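Local coordinates for protein homospermidine synthase (Legionella pneumophila subsp. pneumophila str. Philadelphia 1, PDB 2PH5) that probably makes homospermidine, as a polyamine-forming transferase of the saccharopine dehydrogenase-like family that binds NAD in a Rossmann-type domain, at residues Trp243-Ala248 against Leu311-Thr316; Thr445-Arg450 against Val458-Pro463. All blocks are in the same frame, centred on the assembly; numbering follows the deposited sequence.

Contact 1: residues Trp243-Ala248 against Leu311-Thr316; sequences WGTHEA and LLYRPT
Thr316 and Glu247 meet through their side chains: the Thr316 hydroxyl OG1 donates to the carboxylate oxygen OE1 of Glu247 at 2.6 Å, reaching its anti lone pair. The same hydroxyl accepts from the backbone of Gly244, whose N lies 2.7 Å from Thr316 OG1 with a bent N-H...O angle of 138°. Two bonds thus grip OG1, which also lies 3.8 Å from CE1 of His246. In Glu247 the first torsion (chi1 -60°) keeps CG beside the backbone N and sets it over the centre of one face of the Trp243 indole, and the bend at chi2 then turns the carboxylate toward Thr316.

A second polar group centres on the carbonyl of Arg314. Thr245 N donates to Arg314 O over 2.7 Å, in the carbonyl plane, and the Thr245 hydroxyl adds a longer bond from OG1 to the same oxygen at 3.2 Å, tilted 30° from that plane. Both donors come from one residue, at the second position of the type I turn Gly244-Glu247. Gly244 itself packs with its CA close against Arg314 O.

Apolar contact is modest. CG2 of Thr245 meets CD1 of Leu311 at 3.6 Å as the two side chains run past each other in opposite directions, and Leu311 CD1 in turn lies over one face of the Arg314 guanidinium, near its rim.

The 243-248 loop, which leaves strand 238-242, is thereby fastened beside strand 311-322. Thr316 pairs through its backbone with Lys201 and Ile203, Tyr313 packs on helix 188-197, and a classic beta bulge at Leu312 and Tyr313 faces Leu305.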
# COMPACT_ATOMS: atom_id res chain seq x y z
N TRP A 243 16.78 13.02 -18.19
CA TRP A 243 16.17 14.33 -18.41
C TRP A 243 15.95 14.68 -19.88
O TRP A 243 16.91 14.83 -20.64
CB TRP A 243 16.99 15.42 -17.75
CG TRP A 243 16.16 16.57 -17.27
CD1 TRP A 243 16.42 17.90 -17.45
CD2 TRP A 243 14.96 16.50 -16.49
NE1 TRP A 243 15.46 18.66 -16.83
CE2 TRP A 243 14.55 17.83 -16.23
CE3 TRP A 243 14.19 15.44 -15.98
CZ2 TRP A 243 13.40 18.12 -15.49
CZ3 TRP A 243 13.05 15.74 -15.25
CH2 TRP A 243 12.66 17.07 -15.01
N GLY A 244 14.69 14.82 -20.28
CA GLY A 244 14.38 15.15 -21.65
C GLY A 244 14.55 16.63 -21.93
O GLY A 244 14.36 17.46 -21.05
N THR A 245 14.91 16.97 -23.17
CA THR A 245 15.09 18.36 -23.56
C THR A 245 13.81 19.20 -23.55
O THR A 245 13.88 20.42 -23.56
CB THR A 245 15.75 18.46 -24.95
OG1 THR A 245 15.16 17.50 -25.83
CG2 THR A 245 17.25 18.22 -24.86
N HIS A 246 12.64 18.56 -23.51
CA HIS A 246 11.39 19.31 -23.49
C HIS A 246 11.04 19.80 -22.09
O HIS A 246 10.33 20.79 -21.95
CB HIS A 246 10.22 18.47 -24.00
CG HIS A 246 9.64 17.56 -22.96
ND1 HIS A 246 10.31 16.44 -22.49
CD2 HIS A 246 8.49 17.63 -22.25
CE1 HIS A 246 9.59 15.87 -21.54
NE2 HIS A 246 8.48 16.57 -21.38
N GLU A 247 11.53 19.10 -21.07
CA GLU A 247 11.25 19.45 -19.67
C GLU A 247 11.48 20.93 -19.42
O GLU A 247 12.56 21.46 -19.69
CB GLU A 247 12.13 18.65 -18.71
CG GLU A 247 11.97 17.13 -18.80
CD GLU A 247 10.60 16.64 -18.34
OE1 GLU A 247 10.39 15.41 -18.37
OE2 GLU A 247 9.75 17.47 -17.96
N ALA A 248 10.46 21.58 -18.89
CA ALA A 248 10.53 23.01 -18.61
C ALA A 248 10.45 23.32 -17.11
O ALA A 248 10.40 24.48 -16.72
CB ALA A 248 9.39 23.72 -19.35
N LEU A 311 23.63 19.17 -27.37
CA LEU A 311 22.46 18.31 -27.50
C LEU A 311 21.31 19.08 -28.13
O LEU A 311 21.07 20.24 -27.81
CB LEU A 311 22.01 17.76 -26.14
CG LEU A 311 21.19 18.65 -25.23
CD1 LEU A 311 20.74 17.86 -24.01
CD2 LEU A 311 22.02 19.86 -24.80
N LEU A 312 20.62 18.40 -29.04
CA LEU A 312 19.48 18.98 -29.73
C LEU A 312 18.21 18.33 -29.21
O LEU A 312 17.24 19.01 -28.89
CB LEU A 312 19.62 18.73 -31.23
CG LEU A 312 20.96 19.13 -31.84
CD1 LEU A 312 21.01 18.72 -33.31
CD2 LEU A 312 21.16 20.64 -31.70
N TYR A 313 18.23 17.00 -29.12
CA TYR A 313 17.08 16.23 -28.66
C TYR A 313 17.39 15.09 -27.70
O TYR A 313 18.43 14.43 -27.80
CB TYR A 313 16.34 15.64 -29.85
CG TYR A 313 15.34 14.59 -29.46
CD1 TYR A 313 14.12 14.94 -28.87
CD2 TYR A 313 15.59 13.23 -29.71
CE1 TYR A 313 13.17 13.97 -28.55
CE2 TYR A 313 14.65 12.25 -29.40
CZ TYR A 313 13.44 12.63 -28.83
OH TYR A 313 12.49 11.68 -28.59
N ARG A 314 16.44 14.83 -26.81
CA ARG A 314 16.57 13.77 -25.84
C ARG A 314 15.27 13.68 -25.06
O ARG A 314 14.80 14.66 -24.50
CB ARG A 314 17.71 14.09 -24.88
CG ARG A 314 17.90 13.09 -23.78
CD ARG A 314 18.72 13.70 -22.65
NE ARG A 314 20.13 13.81 -23.00
CZ ARG A 314 20.99 14.62 -22.38
NH1 ARG A 314 20.57 15.38 -21.38
NH2 ARG A 314 22.26 14.64 -22.75
N PRO A 315 14.66 12.49 -25.04
CA PRO A 315 13.40 12.30 -24.32
C PRO A 315 13.66 11.99 -22.85
O PRO A 315 14.78 11.64 -22.47
CB PRO A 315 12.77 11.11 -25.04
CG PRO A 315 13.97 10.28 -25.38
CD PRO A 315 14.96 11.32 -25.89
N THR A 316 12.64 12.14 -22.03
CA THR A 316 12.77 11.83 -20.61
C THR A 316 12.49 10.32 -20.54
O THR A 316 11.58 9.82 -21.21
CB THR A 316 11.74 12.63 -19.77
OG1 THR A 316 12.20 13.98 -19.62
CG2 THR A 316 11.54 12.01 -18.39

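Contact 2: residues Thr445-Arg450 against Val458-Pro463; sequences TPLKNR and VDLSDP
Leu447 fits into the hollow of a folded loop whose two type I turns, Thr445-Lys448 and Asp459-Asp462, lie against each other. The isobutyl group is the main bump. Its CD2 methyl presses on the ring of Pro463, 3.5 Å from CB, with the two side chains crossing at about a right angle. The same methyl reaches the second turn, 3.8 Å from Leu460 CA and 4.1 Å from Leu460 CD2. The other branch, CD1, points to Val458 and comes within 4.1 Å of its CB. Pro463, Leu460 and Val458 therefore form the apolar surface that receives Leu447, with CD2 and CD1 spreading toward separate parts of it.

Beside this knob, Pro446 sets its ring against the backbone of Pro463, while Thr445 CB and OG1 pack on Pro463 CB. Ile469 touches Pro446, and Asn468 touches both Leu447 and Val458, tying the contact to helix 466-469; Trp464, in the loop ahead of that helix, also packs on Pro446.

Further along the same segment, Arg450 bends at its second torsion (chi2 -79°), bringing NE back to its own loop, where it bonds to Pro446 O at 3.0 Å. This bond lies in the carbonyl plane but 32° out of the guanidinium plane, and it helps fix the group's tilt. Over one guanidinium face, offset toward the rim, sits the Val458 methyl CG1, 3.2 Å from NH1.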
# COMPACT_ATOMS: atom_id res chain seq x y z
N THR A 445 -3.75 11.24 -20.68
CA THR A 445 -2.62 12.12 -20.39
C THR A 445 -2.67 12.32 -18.88
O THR A 445 -3.71 12.14 -18.27
CB THR A 445 -2.71 13.51 -21.06
OG1 THR A 445 -3.35 14.43 -20.15
CG2 THR A 445 -3.50 13.44 -22.35
N PRO A 446 -1.54 12.69 -18.26
CA PRO A 446 -1.54 12.90 -16.81
C PRO A 446 -2.33 14.13 -16.40
O PRO A 446 -2.38 14.49 -15.23
CB PRO A 446 -0.06 13.02 -16.47
CG PRO A 446 0.52 13.61 -17.70
CD PRO A 446 -0.18 12.84 -18.82
N LEU A 447 -2.96 14.77 -17.39
CA LEU A 447 -3.73 15.98 -17.14
C LEU A 447 -5.23 15.75 -17.00
O LEU A 447 -5.93 16.59 -16.44
CB LEU A 447 -3.45 16.99 -18.25
CG LEU A 447 -2.79 18.31 -17.84
CD1 LEU A 447 -1.65 18.07 -16.88
CD2 LEU A 447 -2.29 19.02 -19.10
N LYS A 448 -5.73 14.63 -17.51
CA LYS A 448 -7.16 14.37 -17.40
C LYS A 448 -7.52 13.41 -16.29
O LYS A 448 -6.64 12.80 -15.67
CB LYS A 448 -7.71 13.88 -18.74
CG LYS A 448 -6.91 12.79 -19.39
CD LYS A 448 -6.79 13.06 -20.88
CE LYS A 448 -8.16 13.26 -21.54
NZ LYS A 448 -8.00 13.71 -22.95
N ASN A 449 -8.82 13.28 -16.04
CA ASN A 449 -9.36 12.42 -14.98
C ASN A 449 -8.83 12.88 -13.64
O ASN A 449 -8.91 12.16 -12.64
CB ASN A 449 -9.00 10.96 -15.21
CG ASN A 449 -9.54 10.42 -16.52
OD1 ASN A 449 -10.73 10.54 -16.81
ND2 ASN A 449 -8.66 9.82 -17.32
N ARG A 450 -8.28 14.09 -13.63
CA ARG A 450 -7.72 14.68 -12.43
C ARG A 450 -8.81 14.90 -11.39
O ARG A 450 -9.99 15.03 -11.72
CB ARG A 450 -7.07 16.03 -12.75
CG ARG A 450 -5.68 15.93 -13.37
CD ARG A 450 -4.64 15.65 -12.31
NE ARG A 450 -3.30 15.93 -12.81
CZ ARG A 450 -2.25 16.15 -12.03
NH1 ARG A 450 -1.07 16.40 -12.57
NH2 ARG A 450 -2.38 16.13 -10.72
N VAL A 458 -0.54 22.14 -12.00
CA VAL A 458 -0.22 21.46 -13.24
C VAL A 458 0.14 22.45 -14.33
O VAL A 458 -0.12 23.64 -14.22
CB VAL A 458 -1.41 20.62 -13.73
CG1 VAL A 458 -1.71 19.51 -12.72
CG2 VAL A 458 -2.63 21.51 -13.91
N ASP A 459 0.74 21.94 -15.40
CA ASP A 459 1.14 22.76 -16.53
C ASP A 459 0.27 22.34 -17.73
O ASP A 459 0.59 21.38 -18.44
CB ASP A 459 2.63 22.52 -16.82
CG ASP A 459 3.18 23.41 -17.91
OD1 ASP A 459 4.41 23.39 -18.13
OD2 ASP A 459 2.39 24.14 -18.55
N LEU A 460 -0.84 23.05 -17.92
CA LEU A 460 -1.78 22.78 -19.00
C LEU A 460 -1.15 22.92 -20.38
O LEU A 460 -1.65 22.37 -21.35
CB LEU A 460 -2.98 23.72 -18.89
CG LEU A 460 -3.78 23.58 -17.59
CD1 LEU A 460 -4.85 24.67 -17.51
CD2 LEU A 460 -4.41 22.20 -17.55
N SER A 461 -0.05 23.65 -20.43
CA SER A 461 0.67 23.90 -21.67
C SER A 461 1.20 22.62 -22.33
O SER A 461 1.11 22.44 -23.54
CB SER A 461 1.84 24.85 -21.39
OG SER A 461 2.88 24.65 -22.32
N ASP A 462 1.75 21.74 -21.52
CA ASP A 462 2.31 20.50 -22.03
C ASP A 462 2.12 19.40 -21.00
O ASP A 462 2.85 19.33 -20.01
CB ASP A 462 3.79 20.70 -22.33
CG ASP A 462 4.45 19.44 -22.81
OD1 ASP A 462 5.69 19.42 -22.91
OD2 ASP A 462 3.72 18.46 -23.09
N PRO A 463 1.14 18.52 -21.23
CA PRO A 463 0.83 17.41 -20.33
C PRO A 463 1.99 16.46 -20.13
O PRO A 463 2.10 15.81 -19.09
CB PRO A 463 -0.36 16.75 -21.01
CG PRO A 463 -0.08 16.97 -22.46
CD PRO A 463 0.41 18.39 -22.51

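Contact 1 is partly buried, joining the 243-248 loop to strand 311-322 of the mixed sheet; contact 2 lies at the surface, within the one loop region between strand 436-442 and helix 466-469. Their chemistry differs accordingly. Cross-segment hydrogen bonds made by threonine hydroxyls, backbone groups and a glutamate carboxylate hold contact 1, whereas contact 2 is joined by apolar packing, its polar groups bonding within their own segment or to neighbouring residues such as His249 and Trp464. The two touch where His246 CD2 approaches Asp462 OD1 at 3.4 Å. Trp464 O also receives a bond from His246, and Phe466 N donates to Glu247. Contacts 1 and 2 both lie away from the NAD site.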